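AimR transcriptional regulator (Bacillus phage phi3T, PDB 5ZVV) switches on transcription of the aimX locus as a homodimer, apparently favouring lytic replication of the phage until the arbitrium peptide converts it to an inactive monomer. Local coordinates at residues Ser82-Asp87 / Lys190-Met195; Gln90-Thr95 / Leu119-Asn124; Leu362-Leu367 / Glu375-Ile380. All blocks are in the same frame, centred on the assembly; numbering follows the deposited sequence.

How the contacts relate
Along the chain the order is 82-87, 90-95, 119-124, 190-195, then 362-367 and 375-380, so both segments of contact 2 fall between those of contact 1, and contact 3 follows. Contacts 1 and 2 have centres about 12 Å apart and share the junction of helices 77-88 and 92-103, where the hydroxyls of Ser86 and Thr95 are hydrogen-bonded. Together they tie helices 77-88, 92-103, 108-124 and 184-203 into one all-helical body. Contact 3 lies far off, its centre about 39 Å from that of contact 1 and 41 Å from that of contact 2, in the C-terminal helices that meet the second subunit.

Contact 1. Residues Ser82-Asp87 / Lys190-Met195; sequences SVEYSD and KSRVSM
Arg192 reaches from helix 184-203 to Glu84 and Asp87 on helix 77-88, making a buried salt-bridge network between two helices about a hundred residues apart in an all-helical fold of the TPR clan. The guanidinium grips Glu84 side-on, one nitrogen to each oxygen. Arg192 NE donates to Glu84 OE2 at 2.7 Å with an N-H...O angle of 167°, on the syn lone pair and in the guanidinium plane. The companion bond, from Arg192 NH2 to Glu84 OE1, is 2.9 Å and more bent at 134°, because the carboxylate and guanidinium planes are well turned from each other. Asp87 meets the edge nearly coplanar, its OD2 taking Arg192 NH2 at 2.9 Å on the anti lone pair.

The nearest CA atoms, those of Glu84 and Arg192, are 10.7 Å apart, and the side chains span that distance. Arg192 runs extended from CG to NE, while Glu84 bends at chi2 (59°), which turns its carboxylate to the arginine.

A second shell helps hold these groups: Ser188 OG is hydrogen-bonded to Glu84 OE2, Tyr117 OH to Glu84 OE1 and Tyr157 OH to Arg192 NH1. The two acids probably keep the buried arginine charged. One water closes the network, donating to Asp87 OD2 at 3.0 Å and accepting from Arg192 NH1 at 3.1 Å.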
loop_
_atom_site.group_PDB
_atom_site.type_symbol
_atom_site.label_atom_id
_atom_site.label_comp_id
_atom_site.label_asym_id
_atom_site.label_seq_id
_atom_site.Cartn_x
_atom_site.Cartn_y
_atom_site.Cartn_z
ATOM N N SER A 82 29.004 12.528 8.730
ATOM C CA SER A 82 28.620 13.907 8.456
ATOM C C SER A 82 27.418 13.973 7.523
ATOM O O SER A 82 26.551 14.837 7.688
ATOM C CB SER A 82 29.799 14.682 7.867
ATOM O OG SER A 82 29.873 14.521 6.463
ATOM N N VAL A 83 27.338 13.070 6.540
ATOM C CA VAL A 83 26.185 13.116 5.644
ATOM C C VAL A 83 24.919 12.714 6.391
ATOM O O VAL A 83 23.844 13.288 6.161
ATOM C CB VAL A 83 26.411 12.258 4.379
ATOM C CG1 VAL A 83 26.066 10.791 4.603
ATOM C CG2 VAL A 83 25.595 12.818 3.219
ATOM N N GLU A 84 25.026 11.760 7.325
ATOM C CA GLU A 84 23.837 11.378 8.084
ATOM C C GLU A 84 23.388 12.498 9.018
ATOM O O GLU A 84 22.192 12.811 9.099
ATOM C CB GLU A 84 24.085 10.088 8.870
ATOM C CG GLU A 84 23.063 9.824 9.985
ATOM C CD GLU A 84 21.617 9.734 9.497
ATOM O OE1 GLU A 84 21.381 9.625 8.274
ATOM O OE2 GLU A 84 20.704 9.771 10.349
ATOM N N TYR A 85 24.330 13.110 9.738
ATOM C CA TYR A 85 23.972 14.214 10.623
ATOM C C TYR A 85 23.401 15.389 9.836
ATOM O O TYR A 85 22.431 16.024 10.265
ATOM C CB TYR A 85 25.190 14.653 11.438
ATOM C CG TYR A 85 24.855 15.536 12.619
ATOM C CD1 TYR A 85 24.228 15.016 13.744
ATOM C CD2 TYR A 85 25.175 16.887 12.613
ATOM C CE1 TYR A 85 23.923 15.817 14.827
ATOM C CE2 TYR A 85 24.875 17.697 13.691
ATOM C CZ TYR A 85 24.250 17.158 14.795
ATOM O OH TYR A 85 23.949 17.961 15.870
ATOM N N SER A 86 23.983 15.684 8.673
ATOM C CA SER A 86 23.477 16.782 7.858
ATOM C C SER A 86 22.060 16.502 7.382
ATOM O O SER A 86 21.192 17.379 7.442
ATOM C CB SER A 86 24.407 17.026 6.669
ATOM O OG SER A 86 24.004 18.166 5.931
ATOM N N ASP A 87 21.796 15.272 6.929
ATOM C CA ASP A 87 20.481 14.984 6.368
ATOM C C ASP A 87 19.410 14.892 7.450
ATOM O O ASP A 87 18.265 15.297 7.223
ATOM C CB ASP A 87 20.518 13.698 5.551
ATOM C CG ASP A 87 19.200 13.423 4.863
ATOM O OD1 ASP A 87 18.908 14.096 3.854
ATOM O OD2 ASP A 87 18.447 12.550 5.345
ATOM N N LYS A 190 18.007 5.021 14.801
ATOM C CA LYS A 190 16.997 4.727 15.811
ATOM C C LYS A 190 16.042 5.899 15.982
ATOM O O LYS A 190 14.820 5.718 16.015
ATOM C CB LYS A 190 17.661 4.378 17.145
ATOM C CG LYS A 190 18.144 2.937 17.267
ATOM C CD LYS A 190 18.756 2.695 18.642
ATOM C CE LYS A 190 19.318 1.288 18.777
ATOM N NZ LYS A 190 20.053 1.120 20.064
ATOM N N SER A 191 16.579 7.114 16.091
ATOM C CA SER A 191 15.708 8.278 16.227
ATOM C C SER A 191 14.811 8.443 15.003
ATOM O O SER A 191 13.607 8.714 15.139
ATOM C CB SER A 191 16.546 9.533 16.467
ATOM O OG SER A 191 17.400 9.794 15.367
ATOM N N ARG A 192 15.373 8.265 13.802
ATOM C CA ARG A 192 14.571 8.337 12.580
ATOM C C ARG A 192 13.382 7.383 12.637
ATOM O O ARG A 192 12.218 7.798 12.520
ATOM C CB ARG A 192 15.438 8.018 11.359
ATOM C CG ARG A 192 16.444 9.081 10.945
ATOM C CD ARG A 192 17.206 8.583 9.725
ATOM N NE ARG A 192 18.213 9.514 9.228
ATOM C CZ ARG A 192 17.988 10.429 8.289
ATOM N NH1 ARG A 192 16.782 10.553 7.754
ATOM N NH2 ARG A 192 18.971 11.223 7.891
ATOM N N VAL A 193 13.662 6.088 12.812
ATOM C CA VAL A 193 12.599 5.088 12.831
ATOM C C VAL A 193 11.617 5.365 13.961
ATOM O O VAL A 193 10.409 5.141 13.813
ATOM C CB VAL A 193 13.209 3.676 12.934
ATOM C CG1 VAL A 193 12.112 2.622 13.005
ATOM C CG2 VAL A 193 14.128 3.419 11.748
ATOM N N SER A 194 12.107 5.873 15.094
ATOM C CA SER A 194 11.218 6.211 16.201
ATOM C C SER A 194 10.204 7.264 15.782
ATOM O O SER A 194 9.010 7.142 16.077
ATOM C CB SER A 194 12.028 6.696 17.403
ATOM O OG SER A 194 12.469 5.610 18.196
HETATM N N MSE A 195 10.656 8.305 15.091
HETATM C CA MSE A 195 9.715 9.335 14.664
HETATM C C MSE A 195 8.723 8.805 13.633
HETATM O O MSE A 195 7.513 9.078 13.719
HETATM C CB MSE A 195 10.458 10.552 14.113
HETATM C CG MSE A 195 10.968 11.461 15.216
HETATM SE SE MSE A 195 9.673 11.560 16.687
HETATM C CE MSE A 195 8.188 12.402 15.729
HETATM O O HOH W 1 15.629 12.974 6.220
#

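Contact 2. Residues Gln90-Thr95 / Leu119-Asn124; sequences QWDTLT and LHRKLN
Arg121 folds back at chi2 (-69°) and chi3 (-68°), carrying its guanidinium up to Asp92, while chi1 of -67° swings the carboxylate of Asp92 over it. The two residues join consecutive helices, 92-103 and 108-124, the start of the first facing the end of the second, in a helical hairpin consistent with the TPR clan to which the family belongs.

The carboxylate lies over one face of the guanidinium, the two planes only slightly inclined, so this is a stacked pair rather than an edge-on one. Asp92 OD1 is 3.3 Å from Arg121 NH1 and well out of the guanidinium plane. OD1 is not in line with any N-H, so the attraction is electrostatic. Beside it, Asp92 CB packs against Arg121 NH2 at 3.2 Å.

Two of the arginine's nitrogens have other partners: Arg121 NE forms a salt bridge with Asp96 OD1, one turn on from Asp92, and Arg121 NH1 makes a weak hydrogen bond of 3.5 Å to Asn124 OD1 on its own helix. Asp92 sits in the first turn of its helix and Arg121 in the last turns of its own, so each charge would probably also be stabilised by the local helix end.

Nearer the arginine's backbone the contact turns apolar, with Thr95 CG2 4.1 Å from Arg121 CD. The position of this methyl is set by the hydroxyl on the same carbon: Thr95 OG1 bonds to Ser86 OG and to the carbonyl of the N-cap residue Trp91, which also accepts Thr95 N. The hydroxyl bond to Trp91 is 2.7 Å long, and Thr95 OG1 approaches Trp91 O from above the carbonyl plane.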
loop_
_atom_site.group_PDB
_atom_site.type_symbol
_atom_site.label_atom_id
_atom_site.label_comp_id
_atom_site.label_asym_id
_atom_site.label_seq_id
_atom_site.Cartn_x
_atom_site.Cartn_y
_atom_site.Cartn_z
ATOM N N GLN A 90 18.151 18.125 8.152
ATOM C CA GLN A 90 17.558 18.754 6.968
ATOM C C GLN A 90 18.379 19.959 6.507
ATOM O O GLN A 90 17.834 20.973 6.065
ATOM C CB GLN A 90 16.096 19.140 7.206
ATOM C CG GLN A 90 15.161 17.946 7.345
ATOM C CD GLN A 90 13.739 18.348 7.692
ATOM O OE1 GLN A 90 13.438 19.531 7.859
ATOM N NE2 GLN A 90 12.857 17.361 7.808
ATOM N N TRP A 91 19.703 19.842 6.610
ATOM C CA TRP A 91 20.617 20.835 6.049
ATOM C C TRP A 91 20.885 20.461 4.589
ATOM O O TRP A 91 21.959 19.987 4.211
ATOM C CB TRP A 91 21.900 20.902 6.867
ATOM C CG TRP A 91 21.688 21.254 8.308
ATOM C CD1 TRP A 91 20.586 21.842 8.857
ATOM C CD2 TRP A 91 22.607 21.041 9.387
ATOM N NE1 TRP A 91 20.762 22.013 10.211
ATOM C CE2 TRP A 91 21.997 21.533 10.559
ATOM C CE3 TRP A 91 23.889 20.487 9.476
ATOM C CZ2 TRP A 91 22.621 21.478 11.806
ATOM C CZ3 TRP A 91 24.509 20.440 10.717
ATOM C CH2 TRP A 91 23.873 20.930 11.862
ATOM N N ASP A 92 19.867 20.710 3.756
ATOM C CA ASP A 92 19.820 20.132 2.413
ATOM C C ASP A 92 20.993 20.577 1.548
ATOM O O ASP A 92 21.561 19.768 0.805
ATOM C CB ASP A 92 18.500 20.500 1.734
ATOM C CG ASP A 92 17.302 19.852 2.394
ATOM O OD1 ASP A 92 17.471 18.783 3.017
ATOM O OD2 ASP A 92 16.188 20.410 2.287
ATOM N N THR A 93 21.353 21.862 1.608
ATOM C CA THR A 93 22.467 22.363 0.804
ATOM C C THR A 93 23.763 21.652 1.178
ATOM O O THR A 93 24.457 21.076 0.324
ATOM C CB THR A 93 22.600 23.877 1.000
ATOM O OG1 THR A 93 21.350 24.511 0.703
ATOM C CG2 THR A 93 23.679 24.451 0.094
ATOM N N LEU A 94 24.096 21.684 2.471
ATOM C CA LEU A 94 25.254 20.955 2.973
ATOM C C LEU A 94 25.157 19.473 2.638
ATOM O O LEU A 94 26.142 18.866 2.203
ATOM C CB LEU A 94 25.373 21.160 4.483
ATOM C CG LEU A 94 26.527 20.459 5.199
ATOM C CD1 LEU A 94 27.864 20.943 4.662
ATOM C CD2 LEU A 94 26.438 20.686 6.696
ATOM N N THR A 95 23.974 18.881 2.828
ATOM C CA THR A 95 23.802 17.455 2.564
ATOM C C THR A 95 24.163 17.112 1.125
ATOM O O THR A 95 24.850 16.118 0.871
ATOM C CB THR A 95 22.365 17.026 2.863
ATOM O OG1 THR A 95 22.067 17.240 4.250
ATOM C CG2 THR A 95 22.165 15.554 2.530
ATOM N N LEU A 119 20.098 8.843 -3.785
ATOM C CA LEU A 119 18.763 8.317 -4.057
ATOM C C LEU A 119 17.748 8.848 -3.054
ATOM O O LEU A 119 16.633 9.228 -3.431
ATOM C CB LEU A 119 18.779 6.788 -4.032
ATOM C CG LEU A 119 19.573 6.068 -5.122
ATOM C CD1 LEU A 119 19.477 4.566 -4.929
ATOM C CD2 LEU A 119 19.071 6.463 -6.498
ATOM N N HIS A 120 18.120 8.870 -1.772
ATOM C CA HIS A 120 17.259 9.417 -0.727
ATOM C C HIS A 120 16.830 10.843 -1.058
ATOM O O HIS A 120 15.646 11.195 -0.962
ATOM C CB HIS A 120 18.006 9.363 0.610
ATOM C CG HIS A 120 17.302 10.044 1.740
ATOM N ND1 HIS A 120 15.988 9.788 2.063
ATOM C CD2 HIS A 120 17.741 10.953 2.643
ATOM C CE1 HIS A 120 15.641 10.521 3.107
ATOM N NE2 HIS A 120 16.687 11.236 3.478
ATOM N N ARG A 121 17.790 11.670 -1.474
ATOM C CA ARG A 121 17.505 13.069 -1.773
ATOM C C ARG A 121 16.670 13.209 -3.038
ATOM O O ARG A 121 15.790 14.077 -3.113
ATOM C CB ARG A 121 18.814 13.845 -1.895
ATOM C CG ARG A 121 19.519 14.029 -0.564
ATOM C CD ARG A 121 18.726 14.972 0.318
ATOM N NE ARG A 121 18.745 16.327 -0.220
ATOM C CZ ARG A 121 17.742 17.192 -0.115
ATOM N NH1 ARG A 121 16.621 16.845 0.502
ATOM N NH2 ARG A 121 17.856 18.402 -0.642
ATOM N N LYS A 122 16.931 12.374 -4.046
ATOM C CA LYS A 122 16.097 12.396 -5.242
ATOM C C LYS A 122 14.664 11.992 -4.925
ATOM O O LYS A 122 13.723 12.485 -5.559
ATOM C CB LYS A 122 16.690 11.485 -6.316
ATOM C CG LYS A 122 17.973 12.017 -6.931
ATOM C CD LYS A 122 18.535 11.048 -7.958
ATOM C CE LYS A 122 19.831 11.569 -8.552
ATOM N NZ LYS A 122 20.440 10.592 -9.495
ATOM N N LEU A 123 14.476 11.103 -3.946
ATOM C CA LEU A 123 13.127 10.778 -3.498
ATOM C C LEU A 123 12.500 11.948 -2.753
ATOM O O LEU A 123 11.305 12.223 -2.916
ATOM C CB LEU A 123 13.148 9.528 -2.617
ATOM C CG LEU A 123 13.300 8.179 -3.320
ATOM C CD1 LEU A 123 13.546 7.076 -2.301
ATOM C CD2 LEU A 123 12.070 7.868 -4.154
ATOM N N ASN A 124 13.290 12.647 -1.929
ATOM C CA ASN A 124 12.772 13.821 -1.232
ATOM C C ASN A 124 12.247 14.864 -2.212
ATOM O O ASN A 124 11.187 15.460 -1.988
ATOM C CB ASN A 124 13.856 14.435 -0.343
ATOM C CG ASN A 124 14.320 13.497 0.757
ATOM O OD1 ASN A 124 15.399 13.681 1.324
ATOM N ND2 ASN A 124 13.511 12.484 1.062
#

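Contact 3. Residues Leu362-Leu367 / Glu375-Ile380; sequences LPLLQL and ELLNLI
Leu364 and Leu377 bring no rings or charged planes to the contact; the flat units they touch are each other's peptide carbonyls, with Leu377 CD1 3.7 Å from Leu364 O and Leu364 CD1 3.9 Å from Leu377 O. These are van der Waals contacts within an antiparallel helical hairpin, helices 361-369 and 374-380. The local axes lie 174° apart in direction and approach to 10.2 Å.

Across the two segments the closest CA atoms are those of Leu364 and Leu377, 6.2 Å apart. The two side chains pass alongside each other, pointing opposite ways, each sending one methyl to the opposing backbone while the other methyls meet, Leu364 CD2 to Leu377 CD2 at 3.8 Å. Leu364 CD2 is shared: it also lies 3.8 Å from Ile380 CG2, which a chi1 of -63° sets opposite the backbone N of Ile380. Leu377 CD2 is shared likewise, between Leu364 CD2 and Leu367, whose CB is 3.9 Å from it. Two methyls thus tie four buried residues into one apolar cluster.

Around the hairpin, helix 341-353 covers Leu364 through Ile348, and Asp373 OD1 accepts from the Glu375 backbone N at the start of the second helix. The 375-380 helix also faces the dimer partner: Leu376 and Ile380 pack on Leu376 and Ile380 of the second subunit. Ile380 thus belongs both to the cluster and to the interface of the dimer, the active form of the protein. At the Leu367 side the cluster is completed by Leu367 CD1, 4.0 Å from Leu377 CD2.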
loop_
_atom_site.group_PDB
_atom_site.type_symbol
_atom_site.label_atom_id
_atom_site.label_comp_id
_atom_site.label_asym_id
_atom_site.label_seq_id
_atom_site.Cartn_x
_atom_site.Cartn_y
_atom_site.Cartn_z
ATOM N N LEU A 362 -13.497 14.914 14.858
ATOM C CA LEU A 362 -13.977 16.295 14.790
ATOM C C LEU A 362 -15.429 16.365 14.337
ATOM O O LEU A 362 -16.270 16.877 15.097
ATOM C CB LEU A 362 -13.054 17.133 13.898
ATOM C CG LEU A 362 -11.702 17.568 14.447
ATOM C CD1 LEU A 362 -10.936 18.318 13.373
ATOM C CD2 LEU A 362 -11.912 18.441 15.658
ATOM N N PRO A 363 -15.802 15.870 13.148
ATOM C CA PRO A 363 -17.231 15.897 12.800
ATOM C C PRO A 363 -18.061 14.956 13.653
ATOM O O PRO A 363 -19.189 15.305 14.029
ATOM C CB PRO A 363 -17.239 15.494 11.320
ATOM C CG PRO A 363 -16.011 14.696 11.149
ATOM C CD PRO A 363 -14.993 15.308 12.047
ATOM N N LEU A 364 -17.526 13.777 13.981
ATOM C CA LEU A 364 -18.263 12.825 14.809
ATOM C C LEU A 364 -18.690 13.459 16.127
ATOM O O LEU A 364 -19.874 13.424 16.488
ATOM C CB LEU A 364 -17.416 11.578 15.054
ATOM C CG LEU A 364 -17.172 10.708 13.820
ATOM C CD1 LEU A 364 -16.218 9.569 14.143
ATOM C CD2 LEU A 364 -18.489 10.174 13.283
ATOM N N LEU A 365 -17.737 14.056 16.856
ATOM C CA LEU A 365 -18.081 14.784 18.074
ATOM C C LEU A 365 -19.175 15.808 17.807
ATOM O O LEU A 365 -20.133 15.925 18.581
ATOM C CB LEU A 365 -16.844 15.475 18.654
ATOM C CG LEU A 365 -15.786 14.615 19.349
ATOM C CD1 LEU A 365 -14.543 15.442 19.643
ATOM C CD2 LEU A 365 -16.336 13.999 20.628
ATOM N N GLN A 366 -19.061 16.541 16.698
ATOM C CA GLN A 366 -20.086 17.522 16.371
ATOM C C GLN A 366 -21.413 16.839 16.067
ATOM O O GLN A 366 -22.475 17.335 16.458
ATOM C CB GLN A 366 -19.630 18.385 15.196
ATOM C CG GLN A 366 -20.426 19.664 15.040
ATOM C CD GLN A 366 -20.340 20.561 16.259
ATOM O OE1 GLN A 366 -19.333 20.574 16.968
ATOM N NE2 GLN A 366 -21.405 21.313 16.514
ATOM N N LEU A 367 -21.370 15.691 15.389
ATOM C CA LEU A 367 -22.588 14.907 15.215
ATOM C C LEU A 367 -23.119 14.417 16.554
ATOM O O LEU A 367 -24.336 14.277 16.724
ATOM C CB LEU A 367 -22.330 13.728 14.276
ATOM C CG LEU A 367 -22.116 14.060 12.797
ATOM C CD1 LEU A 367 -21.819 12.799 12.000
ATOM C CD2 LEU A 367 -23.329 14.777 12.224
ATOM N N GLU A 375 -23.495 5.048 19.411
ATOM C CA GLU A 375 -22.992 3.746 18.982
ATOM C C GLU A 375 -22.727 3.725 17.481
ATOM O O GLU A 375 -21.698 3.203 17.031
ATOM C CB GLU A 375 -23.978 2.648 19.380
ATOM C CG GLU A 375 -23.932 2.299 20.859
ATOM C CD GLU A 375 -25.074 1.398 21.283
ATOM O OE1 GLU A 375 -26.237 1.719 20.959
ATOM O OE2 GLU A 375 -24.807 0.365 21.934
ATOM N N LEU A 376 -23.641 4.295 16.690
ATOM C CA LEU A 376 -23.397 4.426 15.257
ATOM C C LEU A 376 -22.169 5.284 14.988
ATOM O O LEU A 376 -21.364 4.970 14.104
ATOM C CB LEU A 376 -24.627 5.010 14.562
ATOM C CG LEU A 376 -25.905 4.174 14.641
ATOM C CD1 LEU A 376 -26.977 4.739 13.723
ATOM C CD2 LEU A 376 -25.616 2.720 14.303
ATOM N N LEU A 377 -22.002 6.369 15.751
ATOM C CA LEU A 377 -20.819 7.208 15.596
ATOM C C LEU A 377 -19.549 6.436 15.930
ATOM O O LEU A 377 -18.530 6.577 15.245
ATOM C CB LEU A 377 -20.938 8.450 16.476
ATOM C CG LEU A 377 -22.106 9.387 16.170
ATOM C CD1 LEU A 377 -22.123 10.544 17.150
ATOM C CD2 LEU A 377 -22.034 9.894 14.738
ATOM N N ASN A 378 -19.592 5.611 16.981
ATOM C CA ASN A 378 -18.435 4.794 17.326
ATOM C C ASN A 378 -18.127 3.771 16.242
ATOM O O ASN A 378 -16.958 3.432 16.026
ATOM C CB ASN A 378 -18.662 4.095 18.667
ATOM C CG ASN A 378 -18.557 5.046 19.843
ATOM O OD1 ASN A 378 -17.799 6.016 19.806
ATOM N ND2 ASN A 378 -19.318 4.771 20.897
ATOM N N LEU A 379 -19.155 3.267 15.556
ATOM C CA LEU A 379 -18.905 2.371 14.432
ATOM C C LEU A 379 -18.308 3.117 13.244
ATOM O O LEU A 379 -17.496 2.551 12.503
ATOM C CB LEU A 379 -20.197 1.664 14.024
ATOM C CG LEU A 379 -20.808 0.714 15.058
ATOM C CD1 LEU A 379 -22.149 0.189 14.568
ATOM C CD2 LEU A 379 -19.859 -0.435 15.370
ATOM N N ILE A 380 -18.691 4.381 13.049
ATOM C CA ILE A 380 -18.136 5.165 11.950
ATOM C C ILE A 380 -16.660 5.464 12.185
ATOM O O ILE A 380 -15.866 5.482 11.237
ATOM C CB ILE A 380 -18.949 6.460 11.755
ATOM C CG1 ILE A 380 -20.391 6.136 11.370
ATOM C CG2 ILE A 380 -18.314 7.346 10.690
ATOM C CD1 ILE A 380 -21.306 7.338 11.384
#